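Local coordinates for tRNA (adenine(22)-N(1))-methyltransferase (Bacillus subtilis, PDB 6Q56), which catalyses S-adenosyl-L-methionine-dependent methylation of adenosine 22 in tRNA, forming N(1)-methyladenosine, at residues 103-108 with 130-135; 10-15 with 151-156. The protein carries 2 engineered substitutions. All coordinates share one frame; numbering follows the deposited sequence.

Contact 1: residues 103-108 with 130-135; sequences HILEAG and REWLYK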
ATOM      1  N   HIS A 103      -9.673  -3.364  -0.843  1.00 30.82           N
ATOM      2  CA  HIS A 103     -11.060  -3.452  -0.417  1.00 31.95           C
ATOM      3  C   HIS A 103     -11.508  -2.117   0.162  1.00 40.60           C
ATOM      4  O   HIS A 103     -12.592  -1.640  -0.137  1.00 38.01           O
ATOM      5  CB  HIS A 103     -11.253  -4.583   0.599  1.00 36.41           C
ATOM      6  CG  HIS A 103     -12.513  -4.472   1.401  1.00 48.12           C
ATOM      7  ND1 HIS A 103     -13.739  -4.868   0.919  1.00 42.22           N
ATOM      8  CD2 HIS A 103     -12.737  -3.984   2.642  1.00 49.02           C
ATOM      9  CE1 HIS A 103     -14.662  -4.637   1.833  1.00 50.06           C
ATOM     10  NE2 HIS A 103     -14.079  -4.105   2.891  1.00 49.79           N
ATOM     11  N   ILE A 104     -10.666  -1.524   0.991  1.00 31.48           N
ATOM     12  CA  ILE A 104     -10.978  -0.246   1.599  1.00 34.47           C
ATOM     13  C   ILE A 104     -11.181   0.803   0.506  1.00 39.89           C
ATOM     14  O   ILE A 104     -12.162   1.532   0.514  1.00 39.36           O
ATOM     15  CB  ILE A 104      -9.878   0.171   2.592  1.00 31.50           C
ATOM     16  CG1 ILE A 104      -9.957  -0.701   3.840  1.00 31.05           C
ATOM     17  CG2 ILE A 104     -10.005   1.632   2.969  1.00 31.27           C
ATOM     18  CD1 ILE A 104      -8.780  -0.562   4.772  1.00 32.44           C
ATOM     19  N   LEU A 105     -10.253   0.871  -0.439  1.00 32.09           N
ATOM     20  CA  LEU A 105     -10.350   1.836  -1.525  1.00 39.81           C
ATOM     21  C   LEU A 105     -11.624   1.652  -2.341  1.00 34.60           C
ATOM     22  O   LEU A 105     -12.301   2.613  -2.660  1.00 36.33           O
ATOM     23  CB  LEU A 105      -9.153   1.727  -2.464  1.00 29.18           C
ATOM     24  CG  LEU A 105      -7.830   2.422  -2.137  1.00 27.23           C
ATOM     25  CD1 LEU A 105      -8.002   3.770  -1.473  1.00 31.28           C
ATOM     26  CD2 LEU A 105      -6.911   1.534  -1.336  1.00 42.23           C
ATOM     27  N   GLU A 106     -11.938   0.413  -2.686  1.00 37.76           N
ATOM     28  CA  GLU A 106     -13.120   0.122  -3.485  1.00 38.29           C
ATOM     29  C   GLU A 106     -14.416   0.391  -2.732  1.00 37.90           C
ATOM     30  O   GLU A 106     -15.355   0.928  -3.291  1.00 40.52           O
ATOM     31  CB  GLU A 106     -13.084  -1.320  -3.976  1.00 36.85           C
ATOM     32  CG  GLU A 106     -14.318  -1.763  -4.746  1.00 44.25           C
ATOM     33  CD  GLU A 106     -14.473  -1.071  -6.083  1.00 37.43           C
ATOM     34  OE1 GLU A 106     -13.486  -0.547  -6.612  1.00 34.35           O
ATOM     35  OE2 GLU A 106     -15.594  -1.058  -6.608  1.00 44.85           O
ATOM     36  N   ALA A 107     -14.460   0.019  -1.465  1.00 39.54           N
ATOM     37  CA  ALA A 107     -15.657   0.219  -0.663  1.00 41.60           C
ATOM     38  C   ALA A 107     -15.955   1.692  -0.430  1.00 38.14           C
ATOM     39  O   ALA A 107     -17.101   2.071  -0.269  1.00 42.42           O
ATOM     40  CB  ALA A 107     -15.531  -0.502   0.664  1.00 34.41           C
ATOM     41  N   GLY A 108     -14.922   2.519  -0.407  1.00 32.52           N
ATOM     42  CA  GLY A 108     -15.118   3.929  -0.170  1.00 43.85           C
ATOM     43  C   GLY A 108     -14.691   4.858  -1.279  1.00 40.58           C
ATOM     44  O   GLY A 108     -14.349   5.997  -1.020  1.00 39.12           O
ATOM     45  N   ARG A 130      -2.429  -2.427  -7.075  1.00 29.94           N
ATOM     46  CA  ARG A 130      -2.114  -1.994  -8.425  1.00 33.40           C
ATOM     47  C   ARG A 130      -3.269  -2.298  -9.373  1.00 34.79           C
ATOM     48  O   ARG A 130      -3.597  -1.497 -10.233  1.00 34.02           O
ATOM     49  CB  ARG A 130      -0.816  -2.621  -8.917  1.00 30.10           C
ATOM     50  CG  ARG A 130       0.410  -2.111  -8.186  1.00 28.02           C
ATOM     51  CD  ARG A 130       1.701  -2.600  -8.812  1.00 36.62           C
ATOM     52  NE  ARG A 130       2.844  -2.364  -7.947  1.00 33.02           N
ATOM     53  CZ  ARG A 130       3.266  -3.213  -7.021  1.00 33.98           C
ATOM     54  NH1 ARG A 130       2.643  -4.358  -6.834  1.00 35.87           N
ATOM     55  NH2 ARG A 130       4.309  -2.912  -6.281  1.00 34.54           N
ATOM     56  N   GLU A 131      -3.890  -3.452  -9.201  1.00 29.21           N
ATOM     57  CA  GLU A 131      -5.008  -3.826 -10.045  1.00 30.83           C
ATOM     58  C   GLU A 131      -6.157  -2.854  -9.828  1.00 33.14           C
ATOM     59  O   GLU A 131      -6.792  -2.422 -10.773  1.00 30.76           O
ATOM     60  CB  GLU A 131      -5.443  -5.261  -9.771  1.00 31.84           C
ATOM     61  CG  GLU A 131      -4.466  -6.297 -10.295  1.00 36.42           C
ATOM     62  CD  GLU A 131      -4.913  -7.718 -10.038  1.00 37.14           C
ATOM     63  OE1 GLU A 131      -5.865  -7.906  -9.278  1.00 40.86           O
ATOM     64  OE2 GLU A 131      -4.306  -8.646 -10.594  1.00 46.03           O
ATOM     65  N   TRP A 132      -6.413  -2.506  -8.576  1.00 36.56           N
ATOM     66  CA  TRP A 132      -7.478  -1.573  -8.260  1.00 34.83           C
ATOM     67  C   TRP A 132      -7.159  -0.187  -8.805  1.00 30.06           C
ATOM     68  O   TRP A 132      -8.007   0.457  -9.390  1.00 34.77           O
ATOM     69  CB  TRP A 132      -7.712  -1.496  -6.757  1.00 31.69           C
ATOM     70  CG  TRP A 132      -8.856  -0.637  -6.420  1.00 32.34           C
ATOM     71  CD1 TRP A 132     -10.152  -1.010  -6.335  1.00 33.05           C
ATOM     72  CD2 TRP A 132      -8.819   0.758  -6.151  1.00 31.09           C
ATOM     73  NE1 TRP A 132     -10.932   0.063  -6.017  1.00 37.65           N
ATOM     74  CE2 TRP A 132     -10.134   1.166  -5.899  1.00 33.09           C
ATOM     75  CE3 TRP A 132      -7.801   1.704  -6.093  1.00 32.95           C
ATOM     76  CZ2 TRP A 132     -10.456   2.474  -5.593  1.00 38.94           C
ATOM     77  CZ3 TRP A 132      -8.123   2.998  -5.790  1.00 36.75           C
ATOM     78  CH2 TRP A 132      -9.437   3.374  -5.543  1.00 35.09           C
ATOM     79  N   LEU A 133      -5.929   0.259  -8.606  1.00 24.84           N
ATOM     80  CA  LEU A 133      -5.499   1.564  -9.078  1.00 36.20           C
ATOM     81  C   LEU A 133      -5.663   1.698 -10.585  1.00 35.66           C
ATOM     82  O   LEU A 133      -6.171   2.694 -11.079  1.00 36.79           O
ATOM     83  CB  LEU A 133      -4.036   1.809  -8.725  1.00 30.56           C
ATOM     84  CG  LEU A 133      -3.714   2.105  -7.273  1.00 28.23           C
ATOM     85  CD1 LEU A 133      -2.220   2.278  -7.120  1.00 30.81           C
ATOM     86  CD2 LEU A 133      -4.451   3.334  -6.788  1.00 31.14           C
ATOM     87  N   TYR A 134      -5.230   0.683 -11.308  1.00 29.63           N
ATOM     88  CA  TYR A 134      -5.315   0.695 -12.758  1.00 35.82           C
ATOM     89  C   TYR A 134      -6.758   0.785 -13.242  1.00 34.05           C
ATOM     90  O   TYR A 134      -7.021   1.198 -14.354  1.00 38.45           O
ATOM     91  CB  TYR A 134      -4.640  -0.547 -13.335  1.00 35.14           C
ATOM     92  CG  TYR A 134      -4.498  -0.514 -14.823  1.00 32.07           C
ATOM     93  CD1 TYR A 134      -3.382   0.034 -15.416  1.00 33.56           C
ATOM     94  CD2 TYR A 134      -5.487  -1.020 -15.636  1.00 29.61           C
ATOM     95  CE1 TYR A 134      -3.252   0.072 -16.785  1.00 37.63           C
ATOM     96  CE2 TYR A 134      -5.369  -0.985 -17.005  1.00 42.94           C
ATOM     97  CZ  TYR A 134      -4.247  -0.442 -17.574  1.00 33.30           C
ATOM     98  OH  TYR A 134      -4.125  -0.412 -18.932  1.00 42.12           O
ATOM     99  N   LYS A 135      -7.649   0.210 -12.457  1.00 31.76           N
ATOM    100  CA  LYS A 135      -9.045   0.126 -12.822  1.00 36.55           C
ATOM    101  C   LYS A 135      -9.771   1.418 -12.552  1.00 34.56           C
ATOM    102  O   LYS A 135     -10.673   1.783 -13.278  1.00 40.27           O
ATOM    103  CB  LYS A 135      -9.702  -1.032 -12.069  1.00 32.89           C
ATOM    104  CG  LYS A 135     -11.213  -0.976 -11.984  1.00 42.04           C
ATOM    105  CD  LYS A 135     -11.787  -2.190 -11.283  1.00 40.89           C
ATOM    106  CE  LYS A 135     -11.662  -2.088  -9.774  1.00 50.21           C
ATOM    107  NZ  LYS A 135     -12.692  -1.213  -9.168  1.00 39.85           N
TER
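W132 and L105 meet where two neighbouring helices of the Rossmann-like methyltransferase fold pack side by side. L105 CB lies over one face of the indole, 3.4 Å from the centroid of the W132 six-membered ring in a CH-pi contact, and L105 CG follows it toward W132 CZ3 at 3.7 Å. On the five-membered side, W132 NE1 donates to E106 OE1 at 2.7 Å. With an N-H...O angle of 144° this bond is bent, and it arrives on the anti lone pair of the carboxylate oxygen, while the carboxylate plane stands steeply against the ring. E106 reaches the indole because its chain, extended at chi1, folds over at chi2 (68°). The same OE1 takes a salt bridge from K135 NZ at 2.8 Å, so one oxygen ties two residues of 130-135 to helix 98-107. Replacing W132 by an alanine would probably open a gap beneath L105 CB and leave E106 OE1 with K135 as its sole donor across these helices. Further out, the Y138 ring meets the indole at a shallow angle between planes, and L105 also packs on I93 of strand 90-96. The helix segments run only 25° from parallel, with axes 10.3 Å apart. E136 brings a second carboxylate close to E106, a likely repulsion that the K135 ammonium may offset; K135 NZ meets E106 OE1 from above the carboxylate plane.

Contact 2: residues 10-15 with 151-156; sequences LQTVAE and KSYEVL. Engineered in segment 151-156: S152 (natural residue Cys).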
ATOM      1  N   LEU A  10       6.765   3.913   8.116  1.00 37.70           N
ATOM      2  CA  LEU A  10       5.844   5.040   8.122  1.00 37.22           C
ATOM      3  C   LEU A  10       6.554   6.342   7.782  1.00 35.86           C
ATOM      4  O   LEU A  10       5.946   7.271   7.274  1.00 31.54           O
ATOM      5  CB  LEU A  10       5.122   5.141   9.459  1.00 38.94           C
ATOM      6  CG  LEU A  10       4.212   3.957   9.773  1.00 39.25           C
ATOM      7  CD1 LEU A  10       3.285   4.269  10.933  1.00 33.86           C
ATOM      8  CD2 LEU A  10       3.410   3.562   8.549  1.00 33.96           C
ATOM      9  N   GLN A  11       7.850   6.397   8.054  1.00 36.43           N
ATOM     10  CA  GLN A  11       8.633   7.572   7.735  1.00 38.99           C
ATOM     11  C   GLN A  11       8.556   7.736   6.236  1.00 38.45           C
ATOM     12  O   GLN A  11       8.323   8.823   5.724  1.00 37.54           O
ATOM     13  CB  GLN A  11      10.082   7.397   8.167  1.00 51.21           C
ATOM     14  CG  GLN A  11      10.910   8.655   8.022  1.00 49.78           C
ATOM     15  CD  GLN A  11      10.286   9.819   8.746  1.00 62.31           C
ATOM     16  OE1 GLN A  11       9.940   9.714   9.915  1.00 63.61           O
ATOM     17  NE2 GLN A  11      10.136  10.937   8.053  1.00 67.77           N
ATOM     18  N   THR A  12       8.755   6.623   5.545  1.00 34.23           N
ATOM     19  CA  THR A  12       8.709   6.577   4.098  1.00 34.78           C
ATOM     20  C   THR A  12       7.361   7.068   3.607  1.00 34.35           C
ATOM     21  O   THR A  12       7.290   7.854   2.680  1.00 38.77           O
ATOM     22  CB  THR A  12       8.970   5.152   3.577  1.00 37.90           C
ATOM     23  OG1 THR A  12      10.335   4.800   3.814  1.00 41.55           O
ATOM     24  CG2 THR A  12       8.690   5.050   2.095  1.00 34.88           C
ATOM     25  N   VAL A  13       6.294   6.604   4.239  1.00 34.70           N
ATOM     26  CA  VAL A  13       4.949   7.003   3.860  1.00 39.00           C
ATOM     27  C   VAL A  13       4.768   8.507   4.010  1.00 34.51           C
ATOM     28  O   VAL A  13       4.273   9.170   3.118  1.00 32.98           O
ATOM     29  CB  VAL A  13       3.892   6.265   4.704  1.00 29.98           C
ATOM     30  CG1 VAL A  13       2.508   6.831   4.464  1.00 26.87           C
ATOM     31  CG2 VAL A  13       3.917   4.779   4.404  1.00 28.33           C
ATOM     32  N   ALA A  14       5.174   9.028   5.154  1.00 37.29           N
ATOM     33  CA  ALA A  14       5.046  10.449   5.447  1.00 41.42           C
ATOM     34  C   ALA A  14       5.702  11.353   4.404  1.00 40.04           C
ATOM     35  O   ALA A  14       5.188  12.415   4.104  1.00 39.07           O
ATOM     36  CB  ALA A  14       5.609  10.752   6.829  1.00 40.03           C
ATOM     37  N   GLU A  15       6.836  10.933   3.863  1.00 39.71           N
ATOM     38  CA  GLU A  15       7.556  11.738   2.884  1.00 42.31           C
ATOM     39  C   GLU A  15       6.778  12.032   1.609  1.00 42.34           C
ATOM     40  O   GLU A  15       7.127  12.948   0.882  1.00 39.46           O
ATOM     41  CB  GLU A  15       8.881  11.080   2.516  1.00 39.50           C
ATOM     42  CG  GLU A  15       9.833  10.865   3.679  1.00 53.72           C
ATOM     43  CD  GLU A  15      10.117  12.126   4.468  1.00 64.73           C
ATOM     44  OE1 GLU A  15      10.141  13.219   3.875  1.00 64.28           O
ATOM     45  OE2 GLU A  15      10.324  12.024   5.691  1.00 68.69           O
ATOM     46  N   LYS A 151      12.179  -7.406   7.629  1.00 44.78           N
ATOM     47  CA  LYS A 151      10.914  -7.517   6.945  1.00 45.57           C
ATOM     48  C   LYS A 151      10.870  -6.502   5.823  1.00 40.70           C
ATOM     49  O   LYS A 151      11.231  -5.352   6.012  1.00 39.86           O
ATOM     50  CB  LYS A 151       9.765  -7.273   7.915  1.00 46.44           C
ATOM     51  CG  LYS A 151       8.405  -7.263   7.248  1.00 61.46           C
ATOM     52  CD  LYS A 151       7.376  -6.477   8.049  1.00 65.28           C
ATOM     53  CE  LYS A 151       7.777  -5.023   8.259  1.00 52.55           C
ATOM     54  NZ  LYS A 151       7.756  -4.215   7.016  1.00 51.46           N
ATOM     55  N   SER A 152      10.434  -6.941   4.652  1.00 44.81           N
ATOM     56  CA  SER A 152      10.352  -6.059   3.505  1.00 37.89           C
ATOM     57  C   SER A 152       8.978  -5.415   3.463  1.00 43.13           C
ATOM     58  O   SER A 152       7.978  -6.034   3.800  1.00 38.57           O
ATOM     59  CB  SER A 152      10.631  -6.819   2.216  1.00 32.78           C
ATOM     60  OG  SER A 152       9.559  -7.668   1.888  1.00 39.41           O
ATOM     61  N   TYR A 153       8.935  -4.161   3.052  1.00 38.35           N
ATOM     62  CA  TYR A 153       7.686  -3.445   2.982  1.00 32.57           C
ATOM     63  C   TYR A 153       7.687  -2.570   1.754  1.00 32.08           C
ATOM     64  O   TYR A 153       8.695  -1.979   1.404  1.00 35.56           O
ATOM     65  CB  TYR A 153       7.475  -2.609   4.242  1.00 39.53           C
ATOM     66  CG  TYR A 153       8.467  -1.487   4.401  1.00 50.69           C
ATOM     67  CD1 TYR A 153       8.252  -0.258   3.801  1.00 52.20           C
ATOM     68  CD2 TYR A 153       9.619  -1.651   5.150  1.00 61.15           C
ATOM     69  CE1 TYR A 153       9.157   0.770   3.941  1.00 57.17           C
ATOM     70  CE2 TYR A 153      10.531  -0.625   5.296  1.00 43.53           C
ATOM     71  CZ  TYR A 153      10.294   0.580   4.689  1.00 51.09           C
ATOM     72  OH  TYR A 153      11.190   1.596   4.832  1.00 51.70           O
ATOM     73  N   GLU A 154       6.540  -2.508   1.099  1.00 26.88           N
ATOM     74  CA  GLU A 154       6.380  -1.712  -0.092  1.00 29.74           C
ATOM     75  C   GLU A 154       5.497  -0.514   0.185  1.00 30.39           C
ATOM     76  O   GLU A 154       4.635  -0.557   1.049  1.00 34.05           O
ATOM     77  CB  GLU A 154       5.744  -2.544  -1.189  1.00 27.31           C
ATOM     78  CG  GLU A 154       6.649  -3.595  -1.781  1.00 32.41           C
ATOM     79  CD  GLU A 154       5.871  -4.744  -2.368  1.00 28.90           C
ATOM     80  OE1 GLU A 154       4.840  -5.107  -1.787  1.00 30.31           O
ATOM     81  OE2 GLU A 154       6.293  -5.280  -3.401  1.00 38.62           O
ATOM     82  N   VAL A 155       5.719   0.550  -0.568  1.00 26.85           N
ATOM     83  CA  VAL A 155       4.939   1.763  -0.439  1.00 32.89           C
ATOM     84  C   VAL A 155       4.600   2.244  -1.838  1.00 35.42           C
ATOM     85  O   VAL A 155       5.479   2.506  -2.644  1.00 26.93           O
ATOM     86  CB  VAL A 155       5.694   2.857   0.328  1.00 40.54           C
ATOM     87  CG1 VAL A 155       4.900   4.148   0.330  1.00 31.99           C
ATOM     88  CG2 VAL A 155       5.967   2.410   1.746  1.00 28.59           C
ATOM     89  N   LEU A 156       3.310   2.342  -2.117  1.00 35.33           N
ATOM     90  CA  LEU A 156       2.840   2.769  -3.420  1.00 30.54           C
ATOM     91  C   LEU A 156       2.241   4.157  -3.344  1.00 29.45           C
ATOM     92  O   LEU A 156       1.482   4.467  -2.443  1.00 33.82           O
ATOM     93  CB  LEU A 156       1.805   1.787  -3.959  1.00 33.70           C
ATOM     94  CG  LEU A 156       2.336   0.446  -4.457  1.00 37.16           C
ATOM     95  CD1 LEU A 156       3.091  -0.294  -3.370  1.00 31.49           C
ATOM     96  CD2 LEU A 156       1.202  -0.399  -4.992  1.00 31.19           C
TER
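T12 OG1 has its hydrogen-bond partner one turn back in its own helix, at K8 O, and also lies 3.5 Å from Y153 OH, near the plane of the tyrosine ring and at its edge. Y153 extends its ring to the helix from a first torsion of 66°, which sets CG between the backbone N and the carbonyl carbon. The other branch of the threonine serves the apolar part of the interface: T12 CG2 touches V155 CG2 at 3.8 Å. That valine methyl is shared, since V13 CG2 comes to within 4.1 Å of V155 CG2. Two successive helix residues thus bear on one branch of V155, with T12 also reaching V144 and L146 and V13 reaching I119 and Q121 on the flanking strands. Away from the strand, Q11 NE2 bonds E15 OE2 at 2.6 Å, with the acceptor in the amide plane, and Y36 OH is a second partner of the same nitrogen. The helix and strand segments run almost parallel, 11° apart, at an axis separation of 9.2 Å. Along the strand the side chains alternate: Y153 and V155 turn to helix 8-14, whereas E154 points away and packs on helix 188-210. The N-terminal helix thus covers one face of the sheet where strand 151-159 runs against its neighbours, the reversed seventh strand of the 3-2-1-4-5-7-6 order characteristic of Rossmann-like (class I) methyltransferases.

In the fold
From the N terminus, helix 8-14 comes first and waits for strand 151-159, so contact 2 closes a loop that takes in the six other strands of the sheet, all running the same way and against 151-159. Within that loop lies contact 1, a much shorter closure that joins helix 98-107 to helix 127-135, with strand 117-122 between them in the chain; the two loops nest without crossing. The centres of contact 1 and contact 2 are about 19 Å apart, on opposite faces of the sheet. The bridge between them is R130, whose CG packs 3.7 Å from L156 CD2, on the face of strand 151-159 turned away from helix 8-14. H125 and H128, which hold the nickel ion, lie just before segment 130-135.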